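Local coordinates for endolysin (Escherichia coli O157 typing phage 15, PDB 7M5I), which probably cleaves the beta-1,4-glycosidic bonds of host peptidoglycan as a muramidase, helping the phage lyse the bacterial cell and release its progeny, at residues 17-25 with 35-43; 117-128 with 143-154. One frame throughout, in Å; residues are numbered along the deposited sequence.

In the fold
Along the chain the two contacts come in series: interaction 1 (17-25 with 35-43) closes before interaction 2 (117-128 with 143-154) opens. Their centres lie about 22 Å apart, on opposite sides of the chain's centre. Interaction 1 joins the end of helix 11-21 to the hairpin strand 35-38 and the turn after it, and carries E21, a predicted active-site residue. Interaction 2 pairs the antiparallel helices 117-124 and 140-155. Helix 140-155 is common to both places: one side packs on helix 117-124, while R145, M148 and E149 meet F20, and R145 makes a long, weak ion pair with E21, near the predicted active site.

Interaction 1 of 2, residues 17-25 with 35-43; sequences IKFFEGLEL and PTIGYGTIR
The carbonyl oxygen of G38 receives the backbone N-H of E24 (N to O 3.1 Å) and a hydrogen bond from a water, whose oxygen lies 2.9 Å from G38 O; the water also makes a weak bond to E21 O. In return G38 N donates to E24 O at 2.7 Å, a bond bent at the hydrogen, 137°. Together these two backbone bonds make a single antiparallel hydrogen-bonded pair, tying the chain beyond helix 11-21 to the end of strand 35-38.

Beside it, Y39 is held between two aliphatic groups. K18 CG lies over the centre of one ring face, 3.6 Å from the centroid, while L23 CD1 covers the opposite face at 3.7 Å: two CH-pi contacts. With its chain extended beyond CG (chi2 175°), K18 lays its methylenes across the tyrosine and carries NZ onward to a salt bridge with E61. Leucine suits the other face because its branched end sends CD1 over the ring and CD2 towards OH. G22 O approaches obliquely and accepts a CA-H...O contact from Y39 CA.

G22, G38 and G40 all have positive phi, a backbone shape that glycine adopts easily. At G40 the lack of a side chain also matters, since a CB would collide with E21 OE1, which sits 3.6 Å from G40 CA. In E21, chi1 (-67°) sets CG anti to the carbonyl carbon and against Y39 O; the bend at chi2 then turns the carboxylate, bringing OE1 to G40 CA.

E21 is a predicted proton donor/acceptor of this family 24 glycosidase, and the hairpin strand belongs to the lysozyme fold. The chemistry implies that backbone bonds and a sandwiched aromatic ring fix the start of this turn, while glycine lets the main chain pass close to the E21 carboxylate.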
loop_
_atom_site.group_PDB
_atom_site.type_symbol
_atom_site.label_atom_id
_atom_site.label_comp_id
_atom_site.label_asym_id
_atom_site.label_seq_id
_atom_site.Cartn_x
_atom_site.Cartn_y
_atom_site.Cartn_z
ATOM N N ILE A 17 -1.428 4.432 5.360
ATOM C CA ILE A 17 -1.747 2.997 5.081
ATOM C C ILE A 17 -2.798 2.548 6.092
ATOM O O ILE A 17 -3.744 1.838 5.672
ATOM C CB ILE A 17 -0.458 2.143 5.096
ATOM C CG1 ILE A 17 0.414 2.609 3.925
ATOM C CG2 ILE A 17 -0.840 0.676 4.996
ATOM C CD1 ILE A 17 1.747 1.889 3.794
ATOM N N LYS A 18 -2.662 2.926 7.360
ATOM C CA LYS A 18 -3.682 2.592 8.393
ATOM C C LYS A 18 -5.034 3.096 7.901
ATOM O O LYS A 18 -6.048 2.402 8.051
ATOM C CB LYS A 18 -3.320 3.187 9.753
ATOM C CG LYS A 18 -2.143 2.535 10.457
ATOM C CD LYS A 18 -1.813 3.291 11.709
ATOM C CE LYS A 18 -0.763 2.658 12.579
ATOM N NZ LYS A 18 -0.316 3.618 13.599
ATOM N N PHE A 19 -5.086 4.337 7.457
ATOM C CA PHE A 19 -6.325 5.014 7.018
ATOM C C PHE A 19 -6.960 4.259 5.851
ATOM O O PHE A 19 -8.175 3.980 5.827
ATOM C CB PHE A 19 -5.978 6.438 6.666
ATOM C CG PHE A 19 -7.151 7.229 6.131
ATOM C CD1 PHE A 19 -7.474 7.211 4.799
ATOM C CD2 PHE A 19 -7.915 7.978 6.993
ATOM C CE1 PHE A 19 -8.557 7.951 4.324
ATOM C CE2 PHE A 19 -9.000 8.724 6.515
ATOM C CZ PHE A 19 -9.337 8.655 5.191
ATOM N N PHE A 20 -6.143 3.846 4.877
ATOM C CA PHE A 20 -6.614 3.095 3.690
ATOM C C PHE A 20 -7.134 1.687 4.049
ATOM O O PHE A 20 -8.125 1.207 3.409
ATOM C CB PHE A 20 -5.510 2.973 2.635
ATOM C CG PHE A 20 -5.057 4.289 2.058
ATOM C CD1 PHE A 20 -5.966 5.335 1.778
ATOM C CD2 PHE A 20 -3.723 4.472 1.733
ATOM C CE1 PHE A 20 -5.512 6.533 1.257
ATOM C CE2 PHE A 20 -3.272 5.675 1.213
ATOM C CZ PHE A 20 -4.154 6.711 0.984
ATOM N N GLU A 21 -6.549 1.043 5.061
ATOM C CA GLU A 21 -6.902 -0.345 5.424
ATOM C C GLU A 21 -8.138 -0.346 6.331
ATOM O O GLU A 21 -8.876 -1.382 6.359
ATOM C CB GLU A 21 -5.737 -1.051 6.110
ATOM C CG GLU A 21 -4.534 -1.284 5.204
ATOM C CD GLU A 21 -4.770 -2.276 4.072
ATOM O OE1 GLU A 21 -5.712 -3.099 4.160
ATOM O OE2 GLU A 21 -4.179 -2.066 3.019
ATOM N N GLY A 22 -8.285 0.640 7.183
ATOM C CA GLY A 22 -9.238 0.605 8.299
ATOM C C GLY A 22 -8.714 -0.325 9.402
ATOM O O GLY A 22 -7.612 -0.895 9.267
ATOM N N LEU A 23 -9.400 -0.371 10.537
ATOM C CA LEU A 23 -8.945 -1.129 11.724
ATOM C C LEU A 23 -10.067 -1.988 12.277
ATOM O O LEU A 23 -11.118 -1.435 12.603
ATOM C CB LEU A 23 -8.473 -0.191 12.832
ATOM C CG LEU A 23 -7.970 -0.877 14.101
ATOM C CD1 LEU A 23 -6.832 -1.846 13.879
ATOM C CD2 LEU A 23 -7.531 0.119 15.130
ATOM N N GLU A 24 -9.827 -3.282 12.483
ATOM C CA GLU A 24 -10.773 -4.065 13.293
ATOM C C GLU A 24 -9.952 -4.826 14.309
ATOM O O GLU A 24 -8.916 -5.426 13.883
ATOM C CB GLU A 24 -11.571 -5.045 12.453
ATOM C CG GLU A 24 -12.511 -4.368 11.500
ATOM C CD GLU A 24 -13.654 -3.541 12.047
ATOM O OE1 GLU A 24 -14.047 -3.657 13.244
ATOM O OE2 GLU A 24 -14.044 -2.658 11.259
ATOM N N LEU A 25 -10.391 -4.853 15.538
ATOM C CA LEU A 25 -9.630 -5.612 16.570
ATOM C C LEU A 25 -10.105 -7.065 16.690
ATOM O O LEU A 25 -9.469 -7.802 17.395
ATOM C CB LEU A 25 -9.690 -4.918 17.914
ATOM C CG LEU A 25 -9.057 -3.532 17.987
ATOM C CD1 LEU A 25 -9.024 -3.020 19.426
ATOM C CD2 LEU A 25 -7.688 -3.504 17.317
ATOM N N PRO A 35 -9.916 -14.722 6.518
ATOM C CA PRO A 35 -9.845 -14.095 7.838
ATOM C C PRO A 35 -8.805 -12.969 7.888
ATOM O O PRO A 35 -7.684 -13.150 7.506
ATOM C CB PRO A 35 -9.517 -15.271 8.776
ATOM C CG PRO A 35 -10.033 -16.478 8.027
ATOM C CD PRO A 35 -9.676 -16.181 6.585
ATOM N N THR A 36 -9.247 -11.819 8.388
ATOM C CA THR A 36 -8.499 -10.548 8.409
ATOM C C THR A 36 -8.616 -9.918 9.803
ATOM O O THR A 36 -9.628 -10.055 10.456
ATOM C CB THR A 36 -9.022 -9.617 7.308
ATOM O OG1 THR A 36 -9.014 -10.310 6.068
ATOM C CG2 THR A 36 -8.170 -8.368 7.172
ATOM N N ILE A 37 -7.589 -9.213 10.235
ATOM C CA ILE A 37 -7.617 -8.538 11.553
ATOM C C ILE A 37 -6.702 -7.305 11.497
ATOM O O ILE A 37 -5.835 -7.190 10.629
ATOM C CB ILE A 37 -7.220 -9.495 12.694
ATOM C CG1 ILE A 37 -7.775 -9.051 14.064
ATOM C CG2 ILE A 37 -5.703 -9.700 12.728
ATOM C CD1 ILE A 37 -7.673 -10.092 15.157
ATOM N N GLY A 38 -6.891 -6.385 12.438
ATOM C CA GLY A 38 -6.030 -5.210 12.540
ATOM C C GLY A 38 -6.209 -4.303 11.326
ATOM O O GLY A 38 -7.356 -4.067 10.859
ATOM N N TYR A 39 -5.097 -3.815 10.783
ATOM C CA TYR A 39 -5.053 -2.959 9.583
ATOM C C TYR A 39 -4.873 -3.813 8.335
ATOM O O TYR A 39 -3.822 -3.687 7.636
ATOM C CB TYR A 39 -3.948 -1.917 9.695
ATOM C CG TYR A 39 -4.051 -1.018 10.911
ATOM C CD1 TYR A 39 -4.957 0.062 10.923
ATOM C CD2 TYR A 39 -3.214 -1.160 11.994
ATOM C CE1 TYR A 39 -4.998 0.944 11.989
ATOM C CE2 TYR A 39 -3.296 -0.325 13.100
ATOM C CZ TYR A 39 -4.179 0.763 13.090
ATOM O OH TYR A 39 -4.299 1.640 14.141
ATOM N N GLY A 40 -5.833 -4.705 8.082
ATOM C CA GLY A 40 -5.832 -5.525 6.852
ATOM C C GLY A 40 -4.831 -6.688 6.886
ATOM O O GLY A 40 -4.475 -7.247 5.838
ATOM N N THR A 41 -4.437 -7.092 8.055
ATOM C CA THR A 41 -3.488 -8.183 8.266
ATOM C C THR A 41 -4.186 -9.526 8.002
ATOM O O THR A 41 -5.248 -9.772 8.585
ATOM C CB THR A 41 -2.918 -8.156 9.683
ATOM O OG1 THR A 41 -2.205 -6.930 9.817
ATOM C CG2 THR A 41 -1.980 -9.327 9.990
ATOM N N ILE A 42 -3.554 -10.409 7.214
ATOM C CA ILE A 42 -4.069 -11.797 7.021
ATOM C C ILE A 42 -3.033 -12.852 7.461
ATOM O O ILE A 42 -3.403 -14.034 7.461
ATOM C CB ILE A 42 -4.525 -12.034 5.569
ATOM C CG1 ILE A 42 -3.355 -12.039 4.572
ATOM C CG2 ILE A 42 -5.638 -11.049 5.227
ATOM C CD1 ILE A 42 -3.773 -12.435 3.152
ATOM N N ARG A 43 -1.800 -12.460 7.840
ATOM C CA ARG A 43 -0.779 -13.384 8.386
ATOM C C ARG A 43 -0.034 -12.684 9.532
ATOM O O ARG A 43 0.341 -11.527 9.353
ATOM C CB ARG A 43 0.205 -13.792 7.279
ATOM C CG ARG A 43 -0.385 -14.517 6.078
ATOM C CD ARG A 43 -0.722 -15.975 6.307
ATOM N NE ARG A 43 -1.199 -16.663 5.093
ATOM C CZ ARG A 43 -2.467 -16.687 4.613
ATOM N NH1 ARG A 43 -3.461 -16.073 5.223
ATOM N NH2 ARG A 43 -2.750 -17.344 3.501
HETATM O O HOH W 1 -8.866 -4.061 8.390
#

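Interaction 2 of 2, residues 117-128 with 143-154; sequences KVGCAEAMQWWN and KNRRRMEADIYL. With PO4 (phosphate ion), chain C.
Y153 turns its ring towards helix 117-124 because CG is anti to the backbone N (chi1 176°), and R146, bent at chi2 and chi3, curls its guanidinium towards the chain that follows that helix. They lie along an antiparallel helix pair within the phage lysozyme fold, with axes 9.2 Å apart at an angle of 163°.

Y153 is a knob in a hole formed by K117, C120, A121 and M124. Both sulfurs approach the ring obliquely, C120 SG at 4.0 Å from its centroid and M124 SD somewhat farther, so polarisable atoms pack against the aromatic surface. The phenol's OH is satisfied by H112. Small side chains allow the close approach at the middle, where A121 faces A150; A121 CB also meets L154 CD1 tightly, at 3.5 Å.

Near the other end, Q125 CG lies against R146 CB (3.9 Å), the two side chains running antiparallel. Q125 uses NE2 to bond A121 O within its own segment, and a water joins its OE1 to K143 O. W127 NE1 makes a weak hydrogen bond to a phosphate ion, probably from the crystallisation liquor.

Arginine suits position 146 because its several N-H groups can serve different partners. NE and NH1 grip E149 OE1 side-on, and NH2 donates both to W127 O and to N97 OD1. E149 OE2 takes R145 NE as well as S93, a network that would be expected to keep the carboxylate ionised. The bond spanning the two segments runs from R146 NH2 to W127 O, 2.8 Å long and 163° at the hydrogen, with the donor in the carbonyl plane.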
loop_
_atom_site.group_PDB
_atom_site.type_symbol
_atom_site.label_atom_id
_atom_site.label_comp_id
_atom_site.label_asym_id
_atom_site.label_seq_id
_atom_site.Cartn_x
_atom_site.Cartn_y
_atom_site.Cartn_z
ATOM N N LYS A 117 7.290 13.167 -12.833
ATOM C CA LYS A 117 6.511 13.059 -11.597
ATOM C C LYS A 117 5.046 13.137 -11.939
ATOM O O LYS A 117 4.265 12.353 -11.354
ATOM C CB LYS A 117 6.902 14.132 -10.582
ATOM C CG LYS A 117 8.353 13.984 -10.118
ATOM C CD LYS A 117 8.883 15.119 -9.326
ATOM C CE LYS A 117 10.365 14.979 -9.124
ATOM N NZ LYS A 117 10.712 14.527 -7.778
ATOM N N VAL A 118 4.657 14.087 -12.761
ATOM C CA VAL A 118 3.219 14.244 -13.129
ATOM C C VAL A 118 2.737 12.966 -13.812
ATOM O O VAL A 118 1.629 12.465 -13.472
ATOM C CB VAL A 118 3.036 15.502 -13.993
ATOM C CG1 VAL A 118 1.636 15.629 -14.563
ATOM C CG2 VAL A 118 3.421 16.739 -13.177
ATOM N N GLY A 119 3.529 12.470 -14.764
ATOM C CA GLY A 119 3.251 11.213 -15.462
ATOM C C GLY A 119 3.161 10.050 -14.485
ATOM O O GLY A 119 2.306 9.159 -14.707
ATOM N N CYS A 120 4.060 9.989 -13.496
ATOM C CA CYS A 120 4.045 8.906 -12.476
ATOM C C CYS A 120 2.701 8.982 -11.732
ATOM O O CYS A 120 2.009 7.922 -11.648
ATOM C CB CYS A 120 5.199 9.010 -11.486
ATOM S SG CYS A 120 5.103 7.800 -10.126
ATOM N N ALA A 121 2.306 10.162 -11.256
ATOM C CA ALA A 121 1.023 10.334 -10.513
ATOM C C ALA A 121 -0.146 9.873 -11.397
ATOM O O ALA A 121 -1.080 9.188 -10.887
ATOM C CB ALA A 121 0.819 11.748 -10.038
ATOM N N GLU A 122 -0.156 10.240 -12.676
ATOM C CA GLU A 122 -1.210 9.757 -13.599
ATOM C C GLU A 122 -1.194 8.229 -13.681
ATOM O O GLU A 122 -2.283 7.618 -13.536
ATOM C CB GLU A 122 -1.053 10.434 -14.975
ATOM C CG GLU A 122 -1.405 11.913 -14.911
ATOM C CD GLU A 122 -0.950 12.759 -16.091
ATOM O OE1 GLU A 122 -0.186 12.239 -16.966
ATOM O OE2 GLU A 122 -1.342 13.955 -16.105
ATOM N N ALA A 123 -0.040 7.611 -13.944
ATOM C CA ALA A 123 0.077 6.147 -14.170
ATOM C C ALA A 123 -0.212 5.356 -12.880
ATOM O O ALA A 123 -0.673 4.186 -12.943
ATOM C CB ALA A 123 1.437 5.827 -14.734
ATOM N N MET A 124 0.045 5.954 -11.713
ATOM C CA MET A 124 -0.277 5.335 -10.423
ATOM C C MET A 124 -1.787 5.005 -10.400
ATOM O O MET A 124 -2.172 3.933 -9.875
ATOM C CB MET A 124 0.069 6.282 -9.268
ATOM C CG MET A 124 1.499 6.221 -8.888
ATOM S SD MET A 124 1.947 7.526 -7.709
ATOM C CE MET A 124 1.103 7.057 -6.209
ATOM N N GLN A 125 -2.582 5.887 -10.941
ATOM C CA GLN A 125 -4.063 5.839 -10.808
ATOM C C GLN A 125 -4.681 4.883 -11.832
ATOM O O GLN A 125 -5.861 4.566 -11.683
ATOM C CB GLN A 125 -4.554 7.265 -10.893
ATOM C CG GLN A 125 -4.058 8.081 -9.708
ATOM C CD GLN A 125 -4.727 9.402 -9.738
ATOM O OE1 GLN A 125 -5.903 9.493 -9.377
ATOM N NE2 GLN A 125 -3.977 10.387 -10.239
ATOM N N TRP A 126 -3.887 4.298 -12.723
ATOM C CA TRP A 126 -4.381 3.246 -13.640
ATOM C C TRP A 126 -4.753 1.979 -12.846
ATOM O O TRP A 126 -5.519 1.170 -13.386
ATOM C CB TRP A 126 -3.351 2.915 -14.723
ATOM C CG TRP A 126 -2.992 4.062 -15.601
ATOM C CD1 TRP A 126 -3.609 5.276 -15.717
ATOM C CD2 TRP A 126 -1.896 4.076 -16.542
ATOM N NE1 TRP A 126 -2.971 6.036 -16.663
ATOM C CE2 TRP A 126 -1.920 5.332 -17.186
ATOM C CE3 TRP A 126 -0.919 3.143 -16.898
ATOM C CZ2 TRP A 126 -0.990 5.691 -18.169
ATOM C CZ3 TRP A 126 -0.017 3.478 -17.889
ATOM C CH2 TRP A 126 -0.066 4.727 -18.520
ATOM N N TRP A 127 -4.219 1.763 -11.656
ATOM C CA TRP A 127 -4.349 0.519 -10.881
ATOM C C TRP A 127 -5.664 0.576 -10.061
ATOM O O TRP A 127 -5.607 0.708 -8.820
ATOM C CB TRP A 127 -3.107 0.287 -10.031
ATOM C CG TRP A 127 -1.922 -0.051 -10.877
ATOM C CD1 TRP A 127 -1.034 0.845 -11.436
ATOM C CD2 TRP A 127 -1.484 -1.345 -11.292
ATOM N NE1 TRP A 127 -0.112 0.200 -12.214
ATOM C CE2 TRP A 127 -0.326 -1.147 -12.100
ATOM C CE3 TRP A 127 -1.925 -2.652 -11.064
ATOM C CZ2 TRP A 127 0.318 -2.203 -12.737
ATOM C CZ3 TRP A 127 -1.278 -3.695 -11.691
ATOM C CH2 TRP A 127 -0.156 -3.476 -12.486
ATOM N N ASN A 128 -6.799 0.492 -10.763
ATOM C CA ASN A 128 -8.108 0.633 -10.063
ATOM C C ASN A 128 -9.015 -0.571 -10.373
ATOM O O ASN A 128 -10.229 -0.437 -10.108
ATOM C CB ASN A 128 -8.800 1.933 -10.458
ATOM C CG ASN A 128 -9.070 2.090 -11.926
ATOM O OD1 ASN A 128 -9.062 1.128 -12.697
ATOM N ND2 ASN A 128 -9.271 3.330 -12.351
ATOM N N LYS A 143 -10.245 3.647 -6.826
ATOM C CA LYS A 143 -10.096 4.998 -7.437
ATOM C C LYS A 143 -9.852 6.020 -6.329
ATOM O O LYS A 143 -9.009 6.925 -6.535
ATOM C CB LYS A 143 -11.306 5.384 -8.276
ATOM C CG LYS A 143 -11.446 4.632 -9.587
ATOM C CD LYS A 143 -12.692 5.042 -10.298
ATOM C CE LYS A 143 -12.607 6.266 -11.143
ATOM N NZ LYS A 143 -13.759 6.199 -12.099
ATOM N N ASN A 144 -10.576 5.925 -5.221
ATOM C CA ASN A 144 -10.403 6.900 -4.108
ATOM C C ASN A 144 -9.009 6.772 -3.507
ATOM O O ASN A 144 -8.332 7.802 -3.232
ATOM C CB ASN A 144 -11.523 6.759 -3.103
ATOM C CG ASN A 144 -11.661 7.980 -2.227
ATOM O OD1 ASN A 144 -11.471 9.119 -2.703
ATOM N ND2 ASN A 144 -12.094 7.719 -1.008
ATOM N N ARG A 145 -8.575 5.536 -3.239
ATOM C CA ARG A 145 -7.253 5.289 -2.661
ATOM C C ARG A 145 -6.198 5.798 -3.629
ATOM O O ARG A 145 -5.259 6.487 -3.146
ATOM C CB ARG A 145 -7.060 3.815 -2.338
ATOM C CG ARG A 145 -5.680 3.517 -1.783
ATOM C CD ARG A 145 -5.557 2.073 -1.313
ATOM N NE ARG A 145 -4.233 1.814 -0.804
ATOM C CZ ARG A 145 -3.943 0.824 0.021
ATOM N NH1 ARG A 145 -4.902 -0.016 0.417
ATOM N NH2 ARG A 145 -2.704 0.669 0.454
ATOM N N ARG A 146 -6.342 5.529 -4.925
ATOM C CA ARG A 146 -5.328 5.973 -5.915
ATOM C C ARG A 146 -5.247 7.508 -5.935
ATOM O O ARG A 146 -4.079 8.042 -5.990
ATOM C CB ARG A 146 -5.623 5.428 -7.301
ATOM C CG ARG A 146 -5.470 3.921 -7.441
ATOM C CD ARG A 146 -4.096 3.342 -7.375
ATOM N NE ARG A 146 -3.714 2.925 -6.061
ATOM C CZ ARG A 146 -3.900 1.706 -5.533
ATOM N NH1 ARG A 146 -3.569 1.491 -4.281
ATOM N NH2 ARG A 146 -4.519 0.745 -6.211
ATOM N N ARG A 147 -6.378 8.195 -5.926
ATOM C CA ARG A 147 -6.303 9.679 -5.965
ATOM C C ARG A 147 -5.625 10.199 -4.672
ATOM O O ARG A 147 -4.796 11.166 -4.767
ATOM C CB ARG A 147 -7.614 10.340 -6.333
ATOM C CG ARG A 147 -8.654 10.223 -5.276
ATOM C CD ARG A 147 -8.819 11.514 -4.502
ATOM N NE ARG A 147 -9.798 11.249 -3.475
ATOM C CZ ARG A 147 -10.112 12.093 -2.497
ATOM N NH1 ARG A 147 -9.567 13.297 -2.512
ATOM N NH2 ARG A 147 -11.003 11.777 -1.587
ATOM N N MET A 148 -5.903 9.609 -3.502
ATOM C CA MET A 148 -5.244 10.056 -2.251
ATOM C C MET A 148 -3.734 9.719 -2.266
ATOM O O MET A 148 -2.939 10.532 -1.772
ATOM C CB MET A 148 -5.973 9.450 -1.054
ATOM C CG MET A 148 -7.336 10.051 -0.873
ATOM S SD MET A 148 -8.051 9.459 0.677
ATOM C CE MET A 148 -9.454 10.545 0.915
ATOM N N GLU A 149 -3.333 8.605 -2.859
ATOM C CA GLU A 149 -1.887 8.257 -2.956
ATOM C C GLU A 149 -1.218 9.238 -3.940
ATOM O O GLU A 149 -0.087 9.686 -3.615
ATOM C CB GLU A 149 -1.679 6.799 -3.360
ATOM C CG GLU A 149 -2.008 5.804 -2.237
ATOM C CD GLU A 149 -2.220 4.353 -2.655
ATOM O OE1 GLU A 149 -2.423 4.105 -3.886
ATOM O OE2 GLU A 149 -2.129 3.478 -1.749
ATOM N N ALA A 150 -1.859 9.610 -5.041
ATOM C CA ALA A 150 -1.302 10.650 -5.964
ATOM C C ALA A 150 -1.128 11.991 -5.233
ATOM O O ALA A 150 -0.107 12.700 -5.473
ATOM C CB ALA A 150 -2.188 10.787 -7.178
ATOM N N ASP A 151 -2.076 12.369 -4.358
ATOM C CA ASP A 151 -1.942 13.617 -3.563
ATOM C C ASP A 151 -0.709 13.533 -2.644
ATOM O O ASP A 151 -0.003 14.584 -2.453
ATOM C CB ASP A 151 -3.219 13.911 -2.780
ATOM C CG ASP A 151 -4.411 14.342 -3.620
ATOM O OD1 ASP A 151 -4.188 14.825 -4.738
ATOM O OD2 ASP A 151 -5.575 14.170 -3.139
ATOM N N ILE A 152 -0.440 12.380 -2.037
ATOM C CA ILE A 152 0.779 12.244 -1.177
ATOM C C ILE A 152 1.989 12.442 -2.104
ATOM O O ILE A 152 2.868 13.225 -1.767
ATOM C CB ILE A 152 0.837 10.867 -0.482
ATOM C CG1 ILE A 152 -0.343 10.679 0.483
ATOM C CG2 ILE A 152 2.158 10.680 0.224
ATOM C CD1 ILE A 152 -0.466 9.274 1.038
ATOM N N TYR A 153 2.012 11.723 -3.227
ATOM C CA TYR A 153 3.194 11.617 -4.116
ATOM C C TYR A 153 3.535 13.043 -4.614
ATOM O O TYR A 153 4.742 13.458 -4.593
ATOM C CB TYR A 153 2.908 10.658 -5.271
ATOM C CG TYR A 153 4.045 10.580 -6.265
ATOM C CD1 TYR A 153 4.092 11.469 -7.326
ATOM C CD2 TYR A 153 5.066 9.657 -6.128
ATOM C CE1 TYR A 153 5.142 11.442 -8.226
ATOM C CE2 TYR A 153 6.135 9.629 -7.005
ATOM C CZ TYR A 153 6.186 10.534 -8.056
ATOM O OH TYR A 153 7.214 10.503 -8.993
ATOM N N LEU A 154 2.546 13.768 -5.135
ATOM C CA LEU A 154 2.820 15.088 -5.795
ATOM C C LEU A 154 2.920 16.211 -4.795
ATOM O O LEU A 154 3.837 17.053 -4.962
ATOM C CB LEU A 154 1.685 15.424 -6.757
ATOM C CG LEU A 154 1.650 14.621 -8.043
ATOM C CD1 LEU A 154 0.344 14.928 -8.779
ATOM C CD2 LEU A 154 2.905 14.914 -8.879
HETATM P P PO4 C . 1.195 -0.649 -16.351
HETATM O O1 PO4 C . 1.599 -0.004 -17.678
HETATM O O2 PO4 C . -0.288 -0.997 -16.426
HETATM O O3 PO4 C . 1.447 0.331 -15.235
HETATM O O4 PO4 C . 1.981 -1.922 -16.091
HETATM O O HOH W 2 -8.045 7.667 -9.075
#